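Local coordinates for maltose/maltodextrin-binding protein (Thermus thermophilus, PDB 2GH9), which binds maltotriose and probably serves as the periplasmic receptor that captures maltodextrins for uptake into the cell, at residues F99-R104 with M335-E340; A116-K121 with A228-G233. One frame throughout, in Å; residues are numbered along the deposited sequence.

Contact 1: F99-R104 with M335-E340; sequences FTFGGR and MPNIPE
Thr-100 and Phe-101 are extended and lead into the type I' turn from Phe-101 to Arg-104; the carbonyl of Thr-100 and the ring of Phe-101 meet Asn-337 and Pro-339 of the irregular chain 335-340. ND2 of Asn-337 donates to the backbone O of Thr-100 over 3.0 Å, with an N-H...O angle of 153°. The acceptor lies in the amide plane, whereas the donor sits above the carbonyl plane. Asn-337 reaches the Thr-100 carbonyl with CG set between its own N and carbonyl carbon (chi1 86°), and the same ND2 bonds O of Ala-98, so two carbonyls around the end of helix 93-98 grip one nitrogen. Its OD1 comes to the edge of the Phe-101 ring, 3.9 Å from CD1, the two planes 72° apart. Farther round that ring, CZ packs obliquely on CD of Pro-339 at 3.7 Å, while Val-67 and Ala-71 of helix 67-72 touch the phenyl group. A leucine in place of this asparagine would probably leave the carbonyls of Thr-100 and Ala-98 without their shared donor. Such bridging ties a beta hairpin to a loop that, in this periplasmic sugar-binding fold, begins at the maltotriose pocket with Met-335.

Contact 2: A116-K121 with A228-G233; sequences ALIYNK and AMILNG
The Tyr-119 ring lies on the same face of the sheet as Leu-117, Met-229 and Leu-231, and the amide of Asn-232 on the other, with Ala-116, Ile-118 and Ile-230. These are the two central strands of a four-stranded mixed sheet in the periplasmic binding protein fold, antiparallel and flanked by 149-150 and 247-250. Tyr-119 meets its partner by CB rather than by its ring: CG lies between the backbone N and the carbonyl carbon (chi1 56°), which carries the ring away from Met-229, whose CG lies 3.9 Å from that CB; the side chain also touches Pro-127 and Ala-250. CD1 of Leu-117 crosses to CB of Met-229 at 3.9 Å, and the Met-229 side chain packs against Phe-134, Leu-137 and Ala-138 of helix 131-141. On the face that carries Asn-232, CB of Ile-118 rests on CG2 of Ile-230 at 3.8 Å, and Phe-222 of helix 215-224 touches both isoleucines. The Asn-232 amide is held by the hydroxyls of Tyr-215 and Tyr-240, which bond ND2, and by weak bonds to OD1 from the backbone N of Gly-233 and NE1 of Trp-235; together these favour one amide orientation. Five backbone bonds join the strands, including a reciprocal pair between Ile-118 and Ile-230. At the far end, N of Asn-120 donates to O of Ala-228 over 2.8 Å, with an N-H...O angle of 166°.

How the contacts relate
Contact 2 is nested in sequence within the span closed by contact 1: 99-104 comes first, then 116-121 and 228-233, and finally 335-340. Their centres are 30 Å apart on opposite sides of the chain's centre, with nearest atoms about 12 Å apart. Contact 1 lies beside the mixed eight-stranded sheet, with strand 100-101 in it and 335-340 following its strand 333-334; contact 2 forms the middle of the four-stranded one. Strand 104-113 precedes 116-120 and so links the two regions along the chain. Bound maltotriose lies between them: Met-335 touches a glucose unit, and the side chain of Asn-232 lies about 6 Å from one. This is consistent with the two-lobed binding proteins, which hold sugar in the cleft between their lobes.

Contact 1: F99-R104 with M335-E340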
ATOM      1  N   PHE A  99       3.093 -11.555   7.032  1.00 26.39           N
ATOM      2  CA  PHE A  99       4.543 -11.683   7.156  1.00 26.98           C
ATOM      3  C   PHE A  99       5.031 -13.090   7.453  1.00 28.05           C
ATOM      4  O   PHE A  99       6.206 -13.280   7.785  1.00 27.99           O
ATOM      5  CB  PHE A  99       5.075 -10.671   8.182  1.00 25.84           C
ATOM      6  CG  PHE A  99       5.399  -9.361   7.562  1.00 24.62           C
ATOM      7  CD1 PHE A  99       6.669  -9.103   7.092  1.00 25.75           C
ATOM      8  CD2 PHE A  99       4.398  -8.409   7.355  1.00 24.90           C
ATOM      9  CE1 PHE A  99       6.952  -7.905   6.464  1.00 24.02           C
ATOM     10  CE2 PHE A  99       4.676  -7.211   6.720  1.00 22.10           C
ATOM     11  CZ  PHE A  99       5.937  -6.955   6.277  1.00 23.55           C
ATOM     12  N   THR A 100       4.130 -14.067   7.302  1.00 29.76           N
ATOM     13  CA  THR A 100       4.458 -15.491   7.444  1.00 30.42           C
ATOM     14  C   THR A 100       4.636 -16.129   6.059  1.00 31.57           C
ATOM     15  O   THR A 100       3.788 -15.985   5.164  1.00 32.19           O
ATOM     16  CB  THR A 100       3.404 -16.218   8.282  1.00 30.16           C
ATOM     17  OG1 THR A 100       3.386 -15.655   9.600  1.00 29.65           O
ATOM     18  CG2 THR A 100       3.685 -17.735   8.378  1.00 30.50           C
ATOM     19  N   PHE A 101       5.782 -16.777   5.884  1.00 32.63           N
ATOM     20  CA  PHE A 101       6.118 -17.490   4.659  1.00 33.15           C
ATOM     21  C   PHE A 101       6.961 -18.739   4.973  1.00 34.01           C
ATOM     22  O   PHE A 101       7.911 -18.688   5.755  1.00 34.29           O
ATOM     23  CB  PHE A 101       6.865 -16.581   3.695  1.00 33.05           C
ATOM     24  CG  PHE A 101       6.932 -17.125   2.295  1.00 32.44           C
ATOM     25  CD1 PHE A 101       5.794 -17.130   1.491  1.00 32.56           C
ATOM     26  CD2 PHE A 101       8.118 -17.665   1.797  1.00 32.30           C
ATOM     27  CE1 PHE A 101       5.837 -17.643   0.211  1.00 32.25           C
ATOM     28  CE2 PHE A 101       8.179 -18.174   0.514  1.00 31.90           C
ATOM     29  CZ  PHE A 101       7.042 -18.159  -0.288  1.00 31.74           C
ATOM     30  N   GLY A 102       6.608 -19.859   4.356  1.00 34.88           N
ATOM     31  CA  GLY A 102       7.262 -21.134   4.661  1.00 35.09           C
ATOM     32  C   GLY A 102       6.995 -21.577   6.092  1.00 35.54           C
ATOM     33  O   GLY A 102       7.826 -22.259   6.705  1.00 36.15           O
ATOM     34  N   GLY A 103       5.839 -21.186   6.627  1.00 35.33           N
ATOM     35  CA  GLY A 103       5.503 -21.446   8.028  1.00 35.45           C
ATOM     36  C   GLY A 103       6.274 -20.636   9.067  1.00 35.34           C
ATOM     37  O   GLY A 103       6.181 -20.915  10.269  1.00 35.60           O
ATOM     38  N   ARG A 104       7.018 -19.625   8.623  1.00 34.42           N
ATOM     39  CA  ARG A 104       7.810 -18.816   9.529  1.00 34.73           C
ATOM     40  C   ARG A 104       7.471 -17.340   9.427  1.00 33.50           C
ATOM     41  O   ARG A 104       7.123 -16.837   8.351  1.00 33.46           O
ATOM     42  CB  ARG A 104       9.283 -18.993   9.214  1.00 35.11           C
ATOM     43  CG  ARG A 104       9.741 -20.434   9.312  1.00 37.13           C
ATOM     44  CD  ARG A 104      11.225 -20.491   9.337  1.00 39.10           C
ATOM     45  NE  ARG A 104      11.706 -21.815   8.975  1.00 45.12           N
ATOM     46  CZ  ARG A 104      12.983 -22.181   9.034  1.00 47.00           C
ATOM     47  NH1 ARG A 104      13.916 -21.315   9.450  1.00 47.98           N
ATOM     48  NH2 ARG A 104      13.323 -23.420   8.673  1.00 47.55           N
ATOM     49  N   MET A 335      -3.251  -8.112  -0.063  1.00 23.47           N
ATOM     50  CA  MET A 335      -2.372  -8.510  -1.135  1.00 23.65           C
ATOM     51  C   MET A 335      -1.856  -9.941  -0.896  1.00 24.19           C
ATOM     52  O   MET A 335      -1.630 -10.343   0.254  1.00 23.77           O
ATOM     53  CB  MET A 335      -1.175  -7.569  -1.231  1.00 23.77           C
ATOM     54  CG  MET A 335      -1.504  -6.259  -1.867  1.00 22.89           C
ATOM     55  SD  MET A 335      -0.086  -5.262  -2.130  1.00 21.77           S
ATOM     56  CE  MET A 335       0.368  -4.786  -0.447  1.00 20.77           C
ATOM     57  N   PRO A 336      -1.639 -10.703  -1.990  1.00 25.20           N
ATOM     58  CA  PRO A 336      -0.925 -11.950  -1.837  1.00 25.75           C
ATOM     59  C   PRO A 336       0.534 -11.670  -1.496  1.00 26.14           C
ATOM     60  O   PRO A 336       1.114 -10.675  -1.991  1.00 25.70           O
ATOM     61  CB  PRO A 336      -0.997 -12.591  -3.235  1.00 26.28           C
ATOM     62  CG  PRO A 336      -2.025 -11.848  -3.981  1.00 25.98           C
ATOM     63  CD  PRO A 336      -1.986 -10.449  -3.393  1.00 25.04           C
ATOM     64  N   ASN A 337       1.126 -12.544  -0.684  1.00 26.46           N
ATOM     65  CA  ASN A 337       2.528 -12.414  -0.351  1.00 27.57           C
ATOM     66  C   ASN A 337       3.404 -13.442  -1.067  1.00 27.37           C
ATOM     67  O   ASN A 337       4.585 -13.505  -0.816  1.00 27.85           O
ATOM     68  CB  ASN A 337       2.731 -12.436   1.172  1.00 27.75           C
ATOM     69  CG  ASN A 337       2.863 -13.843   1.761  1.00 29.04           C
ATOM     70  OD1 ASN A 337       2.643 -14.860   1.096  1.00 29.68           O
ATOM     71  ND2 ASN A 337       3.228 -13.889   3.036  1.00 28.59           N
ATOM     72  N   ILE A 338       2.818 -14.205  -1.980  1.00 28.33           N
ATOM     73  CA  ILE A 338       3.563 -15.268  -2.700  1.00 28.37           C
ATOM     74  C   ILE A 338       4.568 -14.704  -3.697  1.00 28.51           C
ATOM     75  O   ILE A 338       4.410 -13.574  -4.191  1.00 28.60           O
ATOM     76  CB  ILE A 338       2.612 -16.280  -3.399  1.00 28.29           C
ATOM     77  CG1 ILE A 338       1.670 -15.596  -4.406  1.00 28.06           C
ATOM     78  CG2 ILE A 338       1.821 -17.040  -2.357  1.00 28.51           C
ATOM     79  CD1 ILE A 338       0.909 -16.569  -5.284  1.00 28.66           C
ATOM     80  N   PRO A 339       5.625 -15.478  -4.007  1.00 28.97           N
ATOM     81  CA  PRO A 339       6.675 -14.950  -4.870  1.00 29.23           C
ATOM     82  C   PRO A 339       6.196 -14.423  -6.216  1.00 29.59           C
ATOM     83  O   PRO A 339       6.747 -13.453  -6.731  1.00 29.68           O
ATOM     84  CB  PRO A 339       7.602 -16.157  -5.061  1.00 29.40           C
ATOM     85  CG  PRO A 339       7.388 -16.968  -3.851  1.00 30.10           C
ATOM     86  CD  PRO A 339       5.940 -16.838  -3.540  1.00 28.66           C
ATOM     87  N   GLU A 340       5.173 -15.074  -6.759  1.00 30.06           N
ATOM     88  CA  GLU A 340       4.628 -14.779  -8.076  1.00 30.50           C
ATOM     89  C   GLU A 340       3.975 -13.395  -8.186  1.00 30.37           C
ATOM     90  O   GLU A 340       3.896 -12.822  -9.271  1.00 29.80           O
ATOM     91  CB  GLU A 340       3.606 -15.868  -8.441  1.00 31.03           C
ATOM     92  CG  GLU A 340       4.243 -17.255  -8.662  1.00 32.60           C
ATOM     93  CD  GLU A 340       4.359 -18.116  -7.400  1.00 34.09           C
ATOM     94  OE1 GLU A 340       3.972 -17.685  -6.292  1.00 33.89           O
ATOM     95  OE2 GLU A 340       4.847 -19.258  -7.533  1.00 34.96           O
TER

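Contact 2: A116-K121 with A228-G233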
ATOM      1  N   ALA A 116      -8.110   4.842  -0.067  1.00 19.82           N
ATOM      2  CA  ALA A 116      -9.461   5.269   0.247  1.00 20.06           C
ATOM      3  C   ALA A 116      -9.725   6.630  -0.426  1.00 20.18           C
ATOM      4  O   ALA A 116      -8.811   7.289  -0.929  1.00 20.38           O
ATOM      5  CB  ALA A 116      -9.651   5.409   1.744  1.00 20.03           C
ATOM      6  N   LEU A 117     -10.985   7.034  -0.392  1.00 20.80           N
ATOM      7  CA  LEU A 117     -11.391   8.341  -0.836  1.00 21.57           C
ATOM      8  C   LEU A 117     -11.054   9.321   0.290  1.00 21.50           C
ATOM      9  O   LEU A 117     -11.691   9.322   1.348  1.00 22.25           O
ATOM     10  CB  LEU A 117     -12.888   8.365  -1.171  1.00 20.78           C
ATOM     11  CG  LEU A 117     -13.395   9.754  -1.586  1.00 21.70           C
ATOM     12  CD1 LEU A 117     -12.776  10.121  -2.925  1.00 22.80           C
ATOM     13  CD2 LEU A 117     -14.901   9.787  -1.624  1.00 22.02           C
ATOM     14  N   ILE A 118     -10.020  10.124   0.049  1.00 22.76           N
ATOM     15  CA  ILE A 118      -9.614  11.162   0.968  1.00 23.62           C
ATOM     16  C   ILE A 118     -10.084  12.490   0.357  1.00 24.54           C
ATOM     17  O   ILE A 118      -9.716  12.848  -0.762  1.00 23.93           O
ATOM     18  CB  ILE A 118      -8.111  11.151   1.227  1.00 23.33           C
ATOM     19  CG1 ILE A 118      -7.633   9.724   1.548  1.00 24.03           C
ATOM     20  CG2 ILE A 118      -7.750  12.122   2.388  1.00 22.77           C
ATOM     21  CD1 ILE A 118      -6.076   9.593   1.692  1.00 24.47           C
ATOM     22  N   TYR A 119     -10.935  13.188   1.096  1.00 26.05           N
ATOM     23  CA  TYR A 119     -11.576  14.415   0.602  1.00 27.02           C
ATOM     24  C   TYR A 119     -11.207  15.606   1.459  1.00 27.98           C
ATOM     25  O   TYR A 119     -11.220  15.516   2.688  1.00 28.46           O
ATOM     26  CB  TYR A 119     -13.117  14.295   0.532  1.00 26.85           C
ATOM     27  CG  TYR A 119     -13.837  13.909   1.792  1.00 26.79           C
ATOM     28  CD1 TYR A 119     -14.015  12.574   2.124  1.00 27.49           C
ATOM     29  CD2 TYR A 119     -14.382  14.882   2.648  1.00 26.63           C
ATOM     30  CE1 TYR A 119     -14.669  12.198   3.248  1.00 27.30           C
ATOM     31  CE2 TYR A 119     -15.042  14.514   3.793  1.00 26.61           C
ATOM     32  CZ  TYR A 119     -15.188  13.169   4.094  1.00 27.26           C
ATOM     33  OH  TYR A 119     -15.832  12.748   5.232  1.00 27.61           O
ATOM     34  N   ASN A 120     -10.877  16.704   0.779  1.00 29.09           N
ATOM     35  CA  ASN A 120     -10.543  17.971   1.409  1.00 29.71           C
ATOM     36  C   ASN A 120     -11.844  18.689   1.759  1.00 30.41           C
ATOM     37  O   ASN A 120     -12.607  19.084   0.872  1.00 29.94           O
ATOM     38  CB  ASN A 120      -9.680  18.830   0.468  1.00 29.85           C
ATOM     39  CG  ASN A 120      -9.203  20.139   1.115  1.00 28.94           C
ATOM     40  OD1 ASN A 120      -9.737  20.562   2.146  1.00 27.75           O
ATOM     41  ND2 ASN A 120      -8.202  20.779   0.500  1.00 29.33           N
ATOM     42  N   LYS A 121     -12.065  18.861   3.058  1.00 31.90           N
ATOM     43  CA  LYS A 121     -13.305  19.430   3.618  1.00 32.86           C
ATOM     44  C   LYS A 121     -13.583  20.919   3.334  1.00 33.94           C
ATOM     45  O   LYS A 121     -14.657  21.430   3.646  1.00 34.79           O
ATOM     46  CB  LYS A 121     -13.355  19.155   5.128  1.00 33.20           C
ATOM     47  CG  LYS A 121     -13.652  17.711   5.469  1.00 32.88           C
ATOM     48  CD  LYS A 121     -13.533  17.445   6.939  1.00 32.82           C
ATOM     49  CE  LYS A 121     -14.243  16.165   7.335  1.00 33.10           C
ATOM     50  NZ  LYS A 121     -14.098  15.885   8.768  1.00 32.11           N
ATOM     51  N   ALA A 228     -10.089  18.513  -4.668  1.00 27.56           N
ATOM     52  CA  ALA A 228     -11.204  18.155  -3.828  1.00 27.41           C
ATOM     53  C   ALA A 228     -11.090  16.745  -3.230  1.00 26.45           C
ATOM     54  O   ALA A 228     -11.279  16.549  -2.033  1.00 25.44           O
ATOM     55  CB  ALA A 228     -12.520  18.265  -4.650  1.00 27.36           C
ATOM     56  N   MET A 229     -10.811  15.782  -4.100  1.00 26.62           N
ATOM     57  CA  MET A 229     -10.810  14.363  -3.743  1.00 26.04           C
ATOM     58  C   MET A 229      -9.613  13.641  -4.363  1.00 25.35           C
ATOM     59  O   MET A 229      -9.245  13.881  -5.513  1.00 26.18           O
ATOM     60  CB  MET A 229     -12.124  13.703  -4.193  1.00 26.38           C
ATOM     61  CG  MET A 229     -13.319  14.128  -3.370  1.00 25.85           C
ATOM     62  SD  MET A 229     -14.976  13.648  -3.913  1.00 25.21           S
ATOM     63  CE  MET A 229     -15.197  14.705  -5.357  1.00 23.84           C
ATOM     64  N   ILE A 230      -8.999  12.757  -3.580  1.00 24.36           N
ATOM     65  CA  ILE A 230      -7.943  11.887  -4.068  1.00 23.28           C
ATOM     66  C   ILE A 230      -8.214  10.443  -3.622  1.00 22.05           C
ATOM     67  O   ILE A 230      -8.799  10.211  -2.590  1.00 22.39           O
ATOM     68  CB  ILE A 230      -6.549  12.366  -3.554  1.00 23.80           C
ATOM     69  CG1 ILE A 230      -5.411  11.729  -4.350  1.00 22.29           C
ATOM     70  CG2 ILE A 230      -6.419  12.141  -2.033  1.00 21.90           C
ATOM     71  CD1 ILE A 230      -3.987  12.213  -3.919  1.00 22.63           C
ATOM     72  N   LEU A 231      -7.789   9.495  -4.426  1.00 22.06           N
ATOM     73  CA  LEU A 231      -7.723   8.104  -4.038  1.00 21.58           C
ATOM     74  C   LEU A 231      -6.266   7.890  -3.602  1.00 21.20           C
ATOM     75  O   LEU A 231      -5.352   7.882  -4.431  1.00 22.45           O
ATOM     76  CB  LEU A 231      -8.100   7.198  -5.207  1.00 21.59           C
ATOM     77  CG  LEU A 231      -8.148   5.695  -4.930  1.00 21.70           C
ATOM     78  CD1 LEU A 231      -9.179   5.304  -3.842  1.00 21.49           C
ATOM     79  CD2 LEU A 231      -8.401   4.919  -6.210  1.00 22.61           C
ATOM     80  N   ASN A 232      -6.060   7.764  -2.292  1.00 20.32           N
ATOM     81  CA  ASN A 232      -4.724   7.561  -1.721  1.00 19.79           C
ATOM     82  C   ASN A 232      -4.836   6.902  -0.328  1.00 18.81           C
ATOM     83  O   ASN A 232      -5.923   6.761   0.211  1.00 17.70           O
ATOM     84  CB  ASN A 232      -3.999   8.911  -1.626  1.00 19.51           C
ATOM     85  CG  ASN A 232      -2.485   8.774  -1.651  1.00 20.73           C
ATOM     86  OD1 ASN A 232      -1.939   7.671  -1.800  1.00 17.88           O
ATOM     87  ND2 ASN A 232      -1.793   9.912  -1.550  1.00 20.13           N
ATOM     88  N   GLY A 233      -3.695   6.525   0.235  1.00 19.10           N
ATOM     89  CA  GLY A 233      -3.640   5.825   1.492  1.00 19.22           C
ATOM     90  C   GLY A 233      -2.977   6.597   2.615  1.00 19.31           C
ATOM     91  O   GLY A 233      -2.474   7.717   2.418  1.00 19.45           O
TER